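Local coordinates for elongation factor G (Thermus thermophilus, PDB 1WDT), which binds GTP and magnesium and probably acts as a GTPase in the elongation stage of protein synthesis, at residues A396-A401 and V445-S450; P452-R457 and V617-V622; P505-E510 and Y542-S547; E514-A519 and I554-A559. All blocks are in the same frame, centred on the assembly; numbering follows the deposited sequence.

Interactions 1 to 4 lie in the domains that follow the nucleotide-binding part of the chain, away from the GTP site. Interaction 1 closes first, inside domain III, and the chain runs straight on from residue 450 into interaction 2, whose centre is about 25 Å away and which brings the loop before strand 457-460 against the turn after strand 611-618, two strands of one sheet. Interactions 3 and 4 fall between the two halves of interaction 2; their segments alternate along the chain, share helix 509-520 and have centres about 15 Å apart. Interactions 2, 4 and 3 lie progressively farther from the chain centre (about 25, 44 and 53 Å), the last two in domain IV.

Interaction 1: residues A396-A401 and V445-S450; sequences ARLGEA and VEVEFS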
loop_
_atom_site.group_PDB
_atom_site.type_symbol
_atom_site.label_atom_id
_atom_site.label_comp_id
_atom_site.label_asym_id
_atom_site.label_seq_id
_atom_site.Cartn_x
_atom_site.Cartn_y
_atom_site.Cartn_z
ATOM N N ALA A 396 3.266 0.268 28.870
ATOM C CA ALA A 396 2.014 -0.317 29.333
ATOM C C ALA A 396 0.834 -0.035 28.408
ATOM O O ALA A 396 -0.020 -0.897 28.195
ATOM C CB ALA A 396 1.701 0.184 30.737
ATOM N N ARG A 397 0.797 1.174 27.860
ATOM C CA ARG A 397 -0.285 1.597 26.979
ATOM C C ARG A 397 -0.009 1.299 25.509
ATOM O O ARG A 397 -0.880 1.471 24.661
ATOM C CB ARG A 397 -0.519 3.097 27.160
ATOM C CG ARG A 397 -0.761 3.497 28.606
ATOM C CD ARG A 397 -0.600 4.988 28.819
ATOM N NE ARG A 397 -1.576 5.769 28.071
ATOM C CZ ARG A 397 -1.709 7.086 28.175
ATOM N NH1 ARG A 397 -0.927 7.768 29.000
ATOM N NH2 ARG A 397 -2.623 7.723 27.458
ATOM N N LEU A 398 1.201 0.839 25.219
ATOM C CA LEU A 398 1.615 0.554 23.853
ATOM C C LEU A 398 0.822 -0.571 23.189
ATOM O O LEU A 398 0.650 -0.587 21.967
ATOM C CB LEU A 398 3.113 0.244 23.847
ATOM C CG LEU A 398 3.898 0.107 22.540
ATOM C CD1 LEU A 398 3.787 -1.304 22.030
ATOM C CD2 LEU A 398 3.408 1.123 21.521
ATOM N N GLY A 399 0.330 -1.506 23.996
ATOM C CA GLY A 399 -0.436 -2.613 23.454
ATOM C C GLY A 399 -1.743 -2.167 22.825
ATOM O O GLY A 399 -2.051 -2.525 21.691
ATOM N N GLU A 400 -2.505 -1.373 23.566
ATOM C CA GLU A 400 -3.785 -0.870 23.098
ATOM C C GLU A 400 -3.612 0.175 22.000
ATOM O O GLU A 400 -4.438 0.273 21.089
ATOM C CB GLU A 400 -4.559 -0.264 24.269
ATOM C CG GLU A 400 -5.897 0.340 23.880
ATOM C CD GLU A 400 -6.870 -0.690 23.333
ATOM O OE1 GLU A 400 -7.978 -0.292 22.921
ATOM O OE2 GLU A 400 -6.535 -1.894 23.314
ATOM N N ALA A 401 -2.542 0.957 22.093
ATOM C CA ALA A 401 -2.272 1.995 21.105
ATOM C C ALA A 401 -1.988 1.369 19.743
ATOM O O ALA A 401 -2.446 1.871 18.720
ATOM C CB ALA A 401 -1.084 2.863 21.556
ATOM N N VAL A 445 0.792 7.610 23.410
ATOM C CA VAL A 445 1.982 6.796 23.587
ATOM C C VAL A 445 3.204 7.299 22.818
ATOM O O VAL A 445 3.129 7.613 21.628
ATOM C CB VAL A 445 1.700 5.333 23.186
ATOM C CG1 VAL A 445 2.942 4.475 23.404
ATOM C CG2 VAL A 445 0.530 4.797 24.001
ATOM N N GLU A 446 4.331 7.368 23.520
ATOM C CA GLU A 446 5.604 7.799 22.946
ATOM C C GLU A 446 6.445 6.576 22.641
ATOM O O GLU A 446 6.668 5.729 23.511
ATOM C CB GLU A 446 6.381 8.668 23.931
ATOM C CG GLU A 446 5.931 10.103 24.039
ATOM C CD GLU A 446 6.795 10.870 25.022
ATOM O OE1 GLU A 446 6.610 10.687 26.243
ATOM O OE2 GLU A 446 7.671 11.637 24.572
ATOM N N VAL A 447 6.930 6.490 21.412
ATOM C CA VAL A 447 7.748 5.358 21.022
ATOM C C VAL A 447 8.925 5.927 20.264
ATOM O O VAL A 447 8.916 7.094 19.890
ATOM C CB VAL A 447 6.963 4.378 20.100
ATOM C CG1 VAL A 447 5.616 4.028 20.733
ATOM C CG2 VAL A 447 6.743 5.003 18.723
ATOM N N GLU A 448 9.942 5.106 20.057
ATOM C CA GLU A 448 11.111 5.531 19.314
ATOM C C GLU A 448 11.496 4.367 18.417
ATOM O O GLU A 448 11.274 3.205 18.765
ATOM C CB GLU A 448 12.258 5.892 20.267
ATOM C CG GLU A 448 12.823 4.724 21.049
ATOM C CD GLU A 448 13.827 5.160 22.102
ATOM O OE1 GLU A 448 13.396 5.679 23.156
ATOM O OE2 GLU A 448 15.044 4.992 21.870
ATOM N N PHE A 449 12.040 4.677 17.247
ATOM C CA PHE A 449 12.449 3.637 16.326
ATOM C C PHE A 449 13.957 3.497 16.357
ATOM O O PHE A 449 14.671 4.404 16.789
ATOM C CB PHE A 449 12.000 3.958 14.894
ATOM C CG PHE A 449 10.520 4.190 14.751
ATOM C CD1 PHE A 449 9.604 3.448 15.496
ATOM C CD2 PHE A 449 10.038 5.137 13.850
ATOM C CE1 PHE A 449 8.228 3.645 15.347
ATOM C CE2 PHE A 449 8.666 5.342 13.690
ATOM C CZ PHE A 449 7.759 4.595 14.441
ATOM N N SER A 450 14.427 2.341 15.907
ATOM C CA SER A 450 15.847 2.047 15.831
ATOM C C SER A 450 15.991 1.014 14.731
ATOM O O SER A 450 15.031 0.314 14.405
ATOM C CB SER A 450 16.370 1.488 17.161
ATOM O OG SER A 450 15.709 0.291 17.527
#
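With CG1 trans to the backbone N (chi1 -179°), Val-445 spreads its two methyls against the helix, CG1 toward Leu-398 and CG2 toward Ala-401. Leu-398 has its CG likewise turned opposite its own N (chi1 -171°), which carries the end of the side chain toward the two valines although its CB does not point at them. Its CD2 makes the closest contacts: 3.9 Å from Val-445 CG1 and 3.7 Å from Val-447 CG1, with the leucine crossing each valine at about a right angle. The other valine branch is the more tightly enclosed, since Val-445 CG2 meets Ala-401 CB at 3.5 Å and also lies 3.7 Å from both the CB and the carbonyl O of Arg-397. That oxygen accepts the helical bond from Ala-401 N at 3.1 Å, so the methyl sits beside one turn of helix. The topology of domain III is beta-alpha-beta-beta-alpha-beta, a ferredoxin-like fold (split beta-alpha-beta); here helix 392-408 packs against the approach to its last strand, 447-450, an outer strand paired with 383-389. Replaced by an alanine, Val-445 would lose both methyls, which would probably open a gap beside Ala-401 and leave Leu-398 CD2 freer to turn. Leu-440 of helix 430-442 touches Ala-401 and Val-447, bringing the second helix of the domain to the same buried cluster.

Interaction 2: residues P452-R457 and V617-V622; sequences PKVPYR and VPLAEV
Val-454 reaches Ala-620 from a loop, its CB directed at the turn that follows strand 611-618. From that CB the two methyls part to different neighbours. CG2 lies 3.8 Å from both the CA and the CB of Ala-620. CG1, placed trans to the backbone N (chi1 177°), stands 3.8 Å above the plane of the Tyr-456 ring, over its centre, and has Leu-619 CD2 more loosely alongside at 4.4 Å. The valine is thus a wedge between a ring of its own loop and the 619-620 turn. Tyr-456 completes the grip on the alanine: its ring runs past Val-454 and ends with OH 3.6 Å from Ala-620 CB, a van der Waals contact only. On the flank, Pro-455 CD meets Leu-619 CD2 at 3.8 Å, the two side chains crossing at about a right angle. Pro-455 is the centre of an inverse gamma turn, closed by a weak bond from Tyr-456 N to Val-454 O at 3.0 Å, and this tight bend folds the Tyr-456 ring back beneath Val-454. The proline carbonyl takes a hydrogen bond from Tyr-646 OH of strand 641-648, while Pro-574 of strand 569-582 also touches Val-454. No hydrogen bond joins the segments: the loop leading into strand 457-460 packs on the turn after strand 611-618, both strands belonging to the curled antiparallel sheet of the C-terminal part of an elongation factor G.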
loop_
_atom_site.group_PDB
_atom_site.type_symbol
_atom_site.label_atom_id
_atom_site.label_comp_id
_atom_site.label_asym_id
_atom_site.label_seq_id
_atom_site.Cartn_x
_atom_site.Cartn_y
_atom_site.Cartn_z
ATOM N N PRO A 452 16.635 -2.355 13.084
ATOM C CA PRO A 452 16.505 -3.713 13.620
ATOM C C PRO A 452 17.856 -4.403 13.766
ATOM O O PRO A 452 18.742 -4.219 12.932
ATOM C CB PRO A 452 15.631 -4.415 12.579
ATOM C CG PRO A 452 14.816 -3.302 11.999
ATOM C CD PRO A 452 15.843 -2.205 11.849
ATOM N N LYS A 453 18.014 -5.192 14.825
ATOM C CA LYS A 453 19.253 -5.938 15.035
ATOM C C LYS A 453 19.329 -6.959 13.903
ATOM O O LYS A 453 18.308 -7.535 13.521
ATOM C CB LYS A 453 19.225 -6.682 16.373
ATOM C CG LYS A 453 19.073 -5.809 17.605
ATOM C CD LYS A 453 19.059 -6.671 18.861
ATOM C CE LYS A 453 18.840 -5.845 20.121
ATOM N NZ LYS A 453 18.728 -6.710 21.334
ATOM N N VAL A 454 20.523 -7.180 13.359
ATOM C CA VAL A 454 20.680 -8.142 12.276
ATOM C C VAL A 454 20.618 -9.569 12.822
ATOM O O VAL A 454 21.233 -9.879 13.845
ATOM C CB VAL A 454 22.019 -7.949 11.534
ATOM C CG1 VAL A 454 22.179 -9.025 10.468
ATOM C CG2 VAL A 454 22.070 -6.563 10.899
ATOM N N PRO A 455 19.854 -10.451 12.156
ATOM C CA PRO A 455 19.733 -11.840 12.603
ATOM C C PRO A 455 20.910 -12.691 12.125
ATOM O O PRO A 455 20.790 -13.457 11.168
ATOM C CB PRO A 455 18.406 -12.274 11.996
ATOM C CG PRO A 455 18.417 -11.559 10.685
ATOM C CD PRO A 455 18.913 -10.174 11.054
ATOM N N TYR A 456 22.050 -12.531 12.792
ATOM C CA TYR A 456 23.256 -13.283 12.460
ATOM C C TYR A 456 23.063 -14.744 12.861
ATOM O O TYR A 456 22.260 -15.056 13.743
ATOM C CB TYR A 456 24.471 -12.708 13.206
ATOM C CG TYR A 456 24.941 -11.351 12.713
ATOM C CD1 TYR A 456 25.504 -11.205 11.444
ATOM C CD2 TYR A 456 24.829 -10.215 13.518
ATOM C CE1 TYR A 456 25.946 -9.961 10.987
ATOM C CE2 TYR A 456 25.266 -8.965 13.071
ATOM C CZ TYR A 456 25.824 -8.847 11.805
ATOM O OH TYR A 456 26.268 -7.620 11.358
ATOM N N ARG A 457 23.792 -15.634 12.202
ATOM C CA ARG A 457 23.713 -17.056 12.507
ATOM C C ARG A 457 25.099 -17.673 12.577
ATOM O O ARG A 457 26.092 -17.040 12.206
ATOM C CB ARG A 457 22.878 -17.789 11.458
ATOM C CG ARG A 457 21.387 -17.582 11.616
ATOM C CD ARG A 457 20.628 -18.362 10.570
ATOM N NE ARG A 457 19.186 -18.199 10.704
ATOM C CZ ARG A 457 18.298 -18.763 9.892
ATOM N NH1 ARG A 457 18.710 -19.526 8.887
ATOM N NH2 ARG A 457 16.998 -18.562 10.081
ATOM N N VAL A 617 23.650 -7.912 -1.968
ATOM C CA VAL A 617 24.316 -7.187 -0.889
ATOM C C VAL A 617 23.884 -7.672 0.494
ATOM O O VAL A 617 22.768 -8.156 0.670
ATOM C CB VAL A 617 24.011 -5.666 -1.014
ATOM C CG1 VAL A 617 22.510 -5.457 -1.167
ATOM C CG2 VAL A 617 24.528 -4.902 0.201
ATOM N N PRO A 618 24.776 -7.559 1.492
ATOM C CA PRO A 618 24.482 -7.984 2.865
ATOM C C PRO A 618 23.304 -7.218 3.461
ATOM O O PRO A 618 23.011 -6.100 3.044
ATOM C CB PRO A 618 25.781 -7.677 3.604
ATOM C CG PRO A 618 26.811 -7.887 2.560
ATOM C CD PRO A 618 26.203 -7.212 1.357
ATOM N N LEU A 619 22.638 -7.823 4.441
ATOM C CA LEU A 619 21.502 -7.190 5.101
ATOM C C LEU A 619 21.976 -6.134 6.088
ATOM O O LEU A 619 21.302 -5.129 6.307
ATOM C CB LEU A 619 20.670 -8.230 5.857
ATOM C CG LEU A 619 19.542 -7.644 6.714
ATOM C CD1 LEU A 619 18.490 -7.034 5.796
ATOM C CD2 LEU A 619 18.923 -8.721 7.595
ATOM N N ALA A 620 23.136 -6.366 6.688
ATOM C CA ALA A 620 23.683 -5.434 7.663
ATOM C C ALA A 620 24.121 -4.119 7.025
ATOM O O ALA A 620 24.450 -3.164 7.730
ATOM C CB ALA A 620 24.858 -6.075 8.389
ATOM N N GLU A 621 24.111 -4.072 5.695
ATOM C CA GLU A 621 24.536 -2.879 4.961
ATOM C C GLU A 621 23.404 -2.109 4.273
ATOM O O GLU A 621 23.643 -1.056 3.684
ATOM C CB GLU A 621 25.577 -3.266 3.903
ATOM C CG GLU A 621 26.780 -4.022 4.444
ATOM C CD GLU A 621 27.591 -3.203 5.428
ATOM O OE1 GLU A 621 28.106 -2.138 5.028
ATOM O OE2 GLU A 621 27.715 -3.623 6.600
ATOM N N VAL A 622 22.180 -2.623 4.342
ATOM C CA VAL A 622 21.060 -1.956 3.687
ATOM C C VAL A 622 19.807 -1.806 4.549
ATOM O O VAL A 622 18.692 -1.747 4.027
ATOM C CB VAL A 622 20.668 -2.694 2.391
ATOM C CG1 VAL A 622 21.822 -2.657 1.400
ATOM C CG2 VAL A 622 20.285 -4.131 2.707
#

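Interaction 3: residues P505-E510 and Y542-S547; sequences PSKYQE and YHEVDS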
loop_
_atom_site.group_PDB
_atom_site.type_symbol
_atom_site.label_atom_id
_atom_site.label_comp_id
_atom_site.label_asym_id
_atom_site.label_seq_id
_atom_site.Cartn_x
_atom_site.Cartn_y
_atom_site.Cartn_z
ATOM N N PRO A 505 16.349 -46.945 22.077
ATOM C CA PRO A 505 15.061 -47.194 21.415
ATOM C C PRO A 505 14.668 -46.057 20.474
ATOM O O PRO A 505 14.956 -44.893 20.747
ATOM C CB PRO A 505 14.089 -47.332 22.589
ATOM C CG PRO A 505 14.955 -47.888 23.679
ATOM C CD PRO A 505 16.214 -47.057 23.539
ATOM N N SER A 506 14.000 -46.396 19.376
ATOM C CA SER A 506 13.582 -45.398 18.395
ATOM C C SER A 506 12.591 -44.372 18.943
ATOM O O SER A 506 12.415 -43.303 18.355
ATOM C CB SER A 506 12.980 -46.085 17.161
ATOM O OG SER A 506 11.863 -46.880 17.518
ATOM N N LYS A 507 11.953 -44.687 20.068
ATOM C CA LYS A 507 10.981 -43.776 20.676
ATOM C C LYS A 507 11.615 -42.502 21.241
ATOM O O LYS A 507 10.920 -41.524 21.503
ATOM C CB LYS A 507 10.204 -44.488 21.792
ATOM C CG LYS A 507 11.063 -44.908 22.972
ATOM C CD LYS A 507 10.249 -45.614 24.046
ATOM C CE LYS A 507 11.128 -45.996 25.228
ATOM N NZ LYS A 507 10.365 -46.683 26.302
ATOM N N TYR A 508 12.931 -42.514 21.430
ATOM C CA TYR A 508 13.633 -41.347 21.962
ATOM C C TYR A 508 14.219 -40.482 20.859
ATOM O O TYR A 508 14.911 -39.505 21.133
ATOM C CB TYR A 508 14.755 -41.779 22.906
ATOM C CG TYR A 508 14.266 -42.391 24.202
ATOM C CD1 TYR A 508 13.368 -41.708 25.020
ATOM C CD2 TYR A 508 14.729 -43.635 24.628
ATOM C CE1 TYR A 508 12.946 -42.247 26.232
ATOM C CE2 TYR A 508 14.312 -44.182 25.840
ATOM C CZ TYR A 508 13.422 -43.479 26.636
ATOM O OH TYR A 508 13.026 -43.993 27.846
ATOM N N GLN A 509 13.930 -40.845 19.614
ATOM C CA GLN A 509 14.433 -40.115 18.459
ATOM C C GLN A 509 13.904 -38.683 18.435
ATOM O O GLN A 509 14.658 -37.744 18.190
ATOM C CB GLN A 509 14.040 -40.846 17.168
ATOM C CG GLN A 509 14.785 -40.367 15.941
ATOM C CD GLN A 509 14.418 -41.143 14.693
ATOM O OE1 GLN A 509 14.414 -42.374 14.690
ATOM N NE2 GLN A 509 14.117 -40.423 13.617
ATOM N N GLU A 510 12.609 -38.514 18.690
ATOM C CA GLU A 510 12.013 -37.181 18.698
ATOM C C GLU A 510 12.643 -36.306 19.792
ATOM O O GLU A 510 13.017 -35.160 19.539
ATOM C CB GLU A 510 10.502 -37.271 18.924
ATOM C CG GLU A 510 9.797 -35.928 18.840
ATOM C CD GLU A 510 8.351 -35.992 19.298
ATOM O OE1 GLU A 510 7.592 -36.827 18.762
ATOM O OE2 GLU A 510 7.975 -35.203 20.193
ATOM N N TYR A 542 20.714 -46.486 27.143
ATOM C CA TYR A 542 19.625 -46.036 27.989
ATOM C C TYR A 542 19.400 -47.088 29.060
ATOM O O TYR A 542 19.987 -48.168 29.019
ATOM C CB TYR A 542 18.338 -45.868 27.177
ATOM C CG TYR A 542 17.667 -47.183 26.869
ATOM C CD1 TYR A 542 18.242 -48.077 25.972
ATOM C CD2 TYR A 542 16.498 -47.568 27.532
ATOM C CE1 TYR A 542 17.681 -49.322 25.739
ATOM C CE2 TYR A 542 15.924 -48.822 27.309
ATOM C CZ TYR A 542 16.530 -49.695 26.410
ATOM O OH TYR A 542 16.022 -50.954 26.197
ATOM N N HIS A 543 18.544 -46.756 30.015
ATOM C CA HIS A 543 18.188 -47.659 31.099
ATOM C C HIS A 543 16.671 -47.692 31.091
ATOM O O HIS A 543 16.025 -46.647 31.111
ATOM C CB HIS A 543 18.698 -47.123 32.436
ATOM C CG HIS A 543 20.190 -47.161 32.575
ATOM N ND1 HIS A 543 20.884 -46.288 33.383
ATOM C CD2 HIS A 543 21.116 -47.977 32.019
ATOM C CE1 HIS A 543 22.176 -46.563 33.319
ATOM N NE2 HIS A 543 22.342 -47.583 32.499
ATOM N N GLU A 544 16.103 -48.889 31.037
ATOM C CA GLU A 544 14.654 -49.033 31.013
ATOM C C GLU A 544 14.011 -48.384 32.231
ATOM O O GLU A 544 12.836 -48.019 32.205
ATOM C CB GLU A 544 14.270 -50.510 30.974
ATOM C CG GLU A 544 12.803 -50.741 30.677
ATOM C CD GLU A 544 12.401 -50.185 29.323
ATOM O OE1 GLU A 544 12.941 -50.661 28.302
ATOM O OE2 GLU A 544 11.551 -49.269 29.278
ATOM N N VAL A 545 14.790 -48.236 33.294
ATOM C CA VAL A 545 14.289 -47.659 34.531
ATOM C C VAL A 545 14.357 -46.131 34.612
ATOM O O VAL A 545 13.345 -45.476 34.849
ATOM C CB VAL A 545 15.047 -48.247 35.744
ATOM C CG1 VAL A 545 14.410 -47.772 37.045
ATOM C CG2 VAL A 545 15.045 -49.765 35.668
ATOM N N ASP A 546 15.541 -45.566 34.397
ATOM C CA ASP A 546 15.717 -44.122 34.509
ATOM C C ASP A 546 15.688 -43.252 33.252
ATOM O O ASP A 546 15.701 -42.028 33.363
ATOM C CB ASP A 546 17.011 -43.830 35.267
ATOM C CG ASP A 546 17.036 -44.468 36.637
ATOM O OD1 ASP A 546 16.024 -44.363 37.362
ATOM O OD2 ASP A 546 18.069 -45.071 36.993
ATOM N N SER A 547 15.651 -43.848 32.066
ATOM C CA SER A 547 15.642 -43.045 30.846
ATOM C C SER A 547 14.279 -42.432 30.540
ATOM O O SER A 547 13.240 -43.058 30.756
ATOM C CB SER A 547 16.118 -43.878 29.648
ATOM O OG SER A 547 17.531 -44.008 29.645
#
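Ser-547, whose CB lies 3.6 Å from Tyr-508 OH, has its own OG held twice: His-543 N donates to it at 3.0 Å and a nearly straight 169°, and it bonds in turn to Tyr-480 O. These bonds fix the 542-547 loop, which leads into helix 549-564 of domain IV, a domain of the ribosomal S5-like superfamily; the position far from the chain centre is consistent with the tip that reaches the ribosomal decoding centre in other elongation factors G. Across from the loop, Pro-505 lies over one face of the Tyr-542 ring in a CH-pi contact. Its CD is 3.5 Å from the ring centroid and 19° off the normal, and its CG faces Tyr-542 CZ at 3.6 Å. Tyr-542 has its CG set between the backbone N and the carbonyl carbon (chi1 77°), a torsion that swings the ring out toward the proline. An alanine at Tyr-542 would probably leave Pro-505 without a face to lie on and open a gap beside Tyr-508. The Tyr-508 ring carries Lys-507 CG over one face, and Tyr-542 CD2 lies at its edge, near its plane, 4.4 Å from Tyr-508 CE2.

Interaction 4: residues E514-A519 and I554-A559; sequences EGIKEA and IAASLA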
loop_
_atom_site.group_PDB
_atom_site.type_symbol
_atom_site.label_atom_id
_atom_site.label_comp_id
_atom_site.label_asym_id
_atom_site.label_seq_id
_atom_site.Cartn_x
_atom_site.Cartn_y
_atom_site.Cartn_z
ATOM N N GLU A 514 14.863 -32.875 19.429
ATOM C CA GLU A 514 14.400 -31.643 20.065
ATOM C C GLU A 514 15.554 -31.048 20.867
ATOM O O GLU A 514 15.746 -29.834 20.884
ATOM C CB GLU A 514 13.202 -31.913 20.986
ATOM C CG GLU A 514 12.027 -32.590 20.286
ATOM C CD GLU A 514 10.742 -32.579 21.109
ATOM O OE1 GLU A 514 10.803 -32.825 22.334
ATOM O OE2 GLU A 514 9.666 -32.338 20.519
ATOM N N GLY A 515 16.326 -31.911 21.525
ATOM C CA GLY A 515 17.458 -31.440 22.298
ATOM C C GLY A 515 18.517 -30.800 21.414
ATOM O O GLY A 515 19.127 -29.802 21.785
ATOM N N ILE A 516 18.751 -31.384 20.244
ATOM C CA ILE A 516 19.732 -30.837 19.315
ATOM C C ILE A 516 19.258 -29.470 18.838
ATOM O O ILE A 516 20.033 -28.519 18.788
ATOM C CB ILE A 516 19.914 -31.727 18.063
ATOM C CG1 ILE A 516 20.519 -33.086 18.442
ATOM C CG2 ILE A 516 20.758 -30.990 17.031
ATOM C CD1 ILE A 516 21.917 -33.026 19.014
ATOM N N LYS A 517 17.981 -29.380 18.481
ATOM C CA LYS A 517 17.418 -28.125 17.999
ATOM C C LYS A 517 17.439 -27.013 19.043
ATOM O O LYS A 517 17.736 -25.866 18.717
ATOM C CB LYS A 517 15.992 -28.343 17.497
ATOM C CG LYS A 517 15.913 -29.150 16.212
ATOM C CD LYS A 517 14.494 -29.171 15.670
ATOM C CE LYS A 517 14.409 -29.946 14.366
ATOM N NZ LYS A 517 13.023 -29.967 13.823
ATOM N N GLU A 518 17.127 -27.345 20.293
ATOM C CA GLU A 518 17.136 -26.348 21.360
ATOM C C GLU A 518 18.539 -25.761 21.518
ATOM O O GLU A 518 18.714 -24.541 21.541
ATOM C CB GLU A 518 16.687 -26.968 22.687
ATOM C CG GLU A 518 15.299 -27.591 22.649
ATOM C CD GLU A 518 14.772 -27.917 24.035
ATOM O OE1 GLU A 518 14.582 -26.966 24.821
ATOM O OE2 GLU A 518 14.553 -29.114 24.343
ATOM N N ALA A 519 19.538 -26.629 21.619
ATOM C CA ALA A 519 20.914 -26.177 21.771
ATOM C C ALA A 519 21.349 -25.341 20.570
ATOM O O ALA A 519 22.148 -24.414 20.710
ATOM C CB ALA A 519 21.844 -27.378 21.937
ATOM N N ILE A 554 18.142 -33.435 27.271
ATOM C CA ILE A 554 19.269 -32.835 27.972
ATOM C C ILE A 554 20.590 -33.422 27.500
ATOM O O ILE A 554 21.564 -32.696 27.280
ATOM C CB ILE A 554 19.145 -33.052 29.495
ATOM C CG1 ILE A 554 17.951 -32.257 30.032
ATOM C CG2 ILE A 554 20.437 -32.648 30.186
ATOM C CD1 ILE A 554 17.696 -32.448 31.514
ATOM N N ALA A 555 20.626 -34.743 27.355
ATOM C CA ALA A 555 21.835 -35.412 26.899
ATOM C C ALA A 555 22.178 -34.937 25.491
ATOM O O ALA A 555 23.331 -34.619 25.193
ATOM C CB ALA A 555 21.630 -36.915 26.914
ATOM N N ALA A 556 21.172 -34.875 24.625
ATOM C CA ALA A 556 21.393 -34.430 23.250
ATOM C C ALA A 556 21.916 -32.989 23.233
ATOM O O ALA A 556 22.860 -32.666 22.513
ATOM C CB ALA A 556 20.094 -34.531 22.453
ATOM N N SER A 557 21.297 -32.121 24.025
ATOM C CA SER A 557 21.734 -30.733 24.081
ATOM C C SER A 557 23.177 -30.635 24.573
ATOM O O SER A 557 23.997 -29.940 23.970
ATOM C CB SER A 557 20.808 -29.929 24.990
ATOM O OG SER A 557 20.544 -30.635 26.189
ATOM N N LEU A 558 23.484 -31.338 25.661
ATOM C CA LEU A 558 24.834 -31.338 26.225
ATOM C C LEU A 558 25.865 -31.736 25.193
ATOM O O LEU A 558 26.973 -31.200 25.175
ATOM C CB LEU A 558 24.925 -32.309 27.404
ATOM C CG LEU A 558 24.354 -31.843 28.740
ATOM C CD1 LEU A 558 24.406 -32.983 29.746
ATOM C CD2 LEU A 558 25.154 -30.647 29.233
ATOM N N ALA A 559 25.497 -32.681 24.331
ATOM C CA ALA A 559 26.402 -33.164 23.293
ATOM C C ALA A 559 26.600 -32.149 22.172
ATOM O O ALA A 559 27.710 -31.994 21.655
ATOM C CB ALA A 559 25.885 -34.484 22.716
#
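Gly-515 presents its carbonyl O to the CA and CB of Ser-557, each 3.6 Å away; the flat groups of this contact are peptide units rather than rings. The approach of CA is a CA-H...O contact bent to 121° at the hydrogen, and the same oxygen accepts the helical bond from Ala-519 N. In the reverse sense, Ile-516 CD1 comes to 3.6 Å from Ala-556 O, and Ala-519 CB lies 3.9 Å from Ser-557 O. Small residues allow this: the two helical segments approach to 7.2 Å between axes and cross at -44°, and Gly-515 CA is 4.1 Å from Ala-556 CB, where a beta carbon on the glycine would clash. Both helices belong to domain IV. Helix 509-520 makes the beta-alpha-beta crossover between the parallel strands 494-497 and 533-541, and helix 549-564 follows the second of these; Ile-516 and Ala-559 both touch Leu-485 of strand 479-489, and Ala-555 touches Val-483, so the pair lies against the sheet. The CB of Ile-516 points away from the other helix, but its bent chain (chi2 -64°) brings CD1 back to Ala-556. Ala-519 CB fits against the flank of Ser-557, 4.1 Å from its CB. The serine hydroxyl plays no part across the interface: it turns back to its own helix, where Gln-553 O accepts a bond and Ile-554 O is also near.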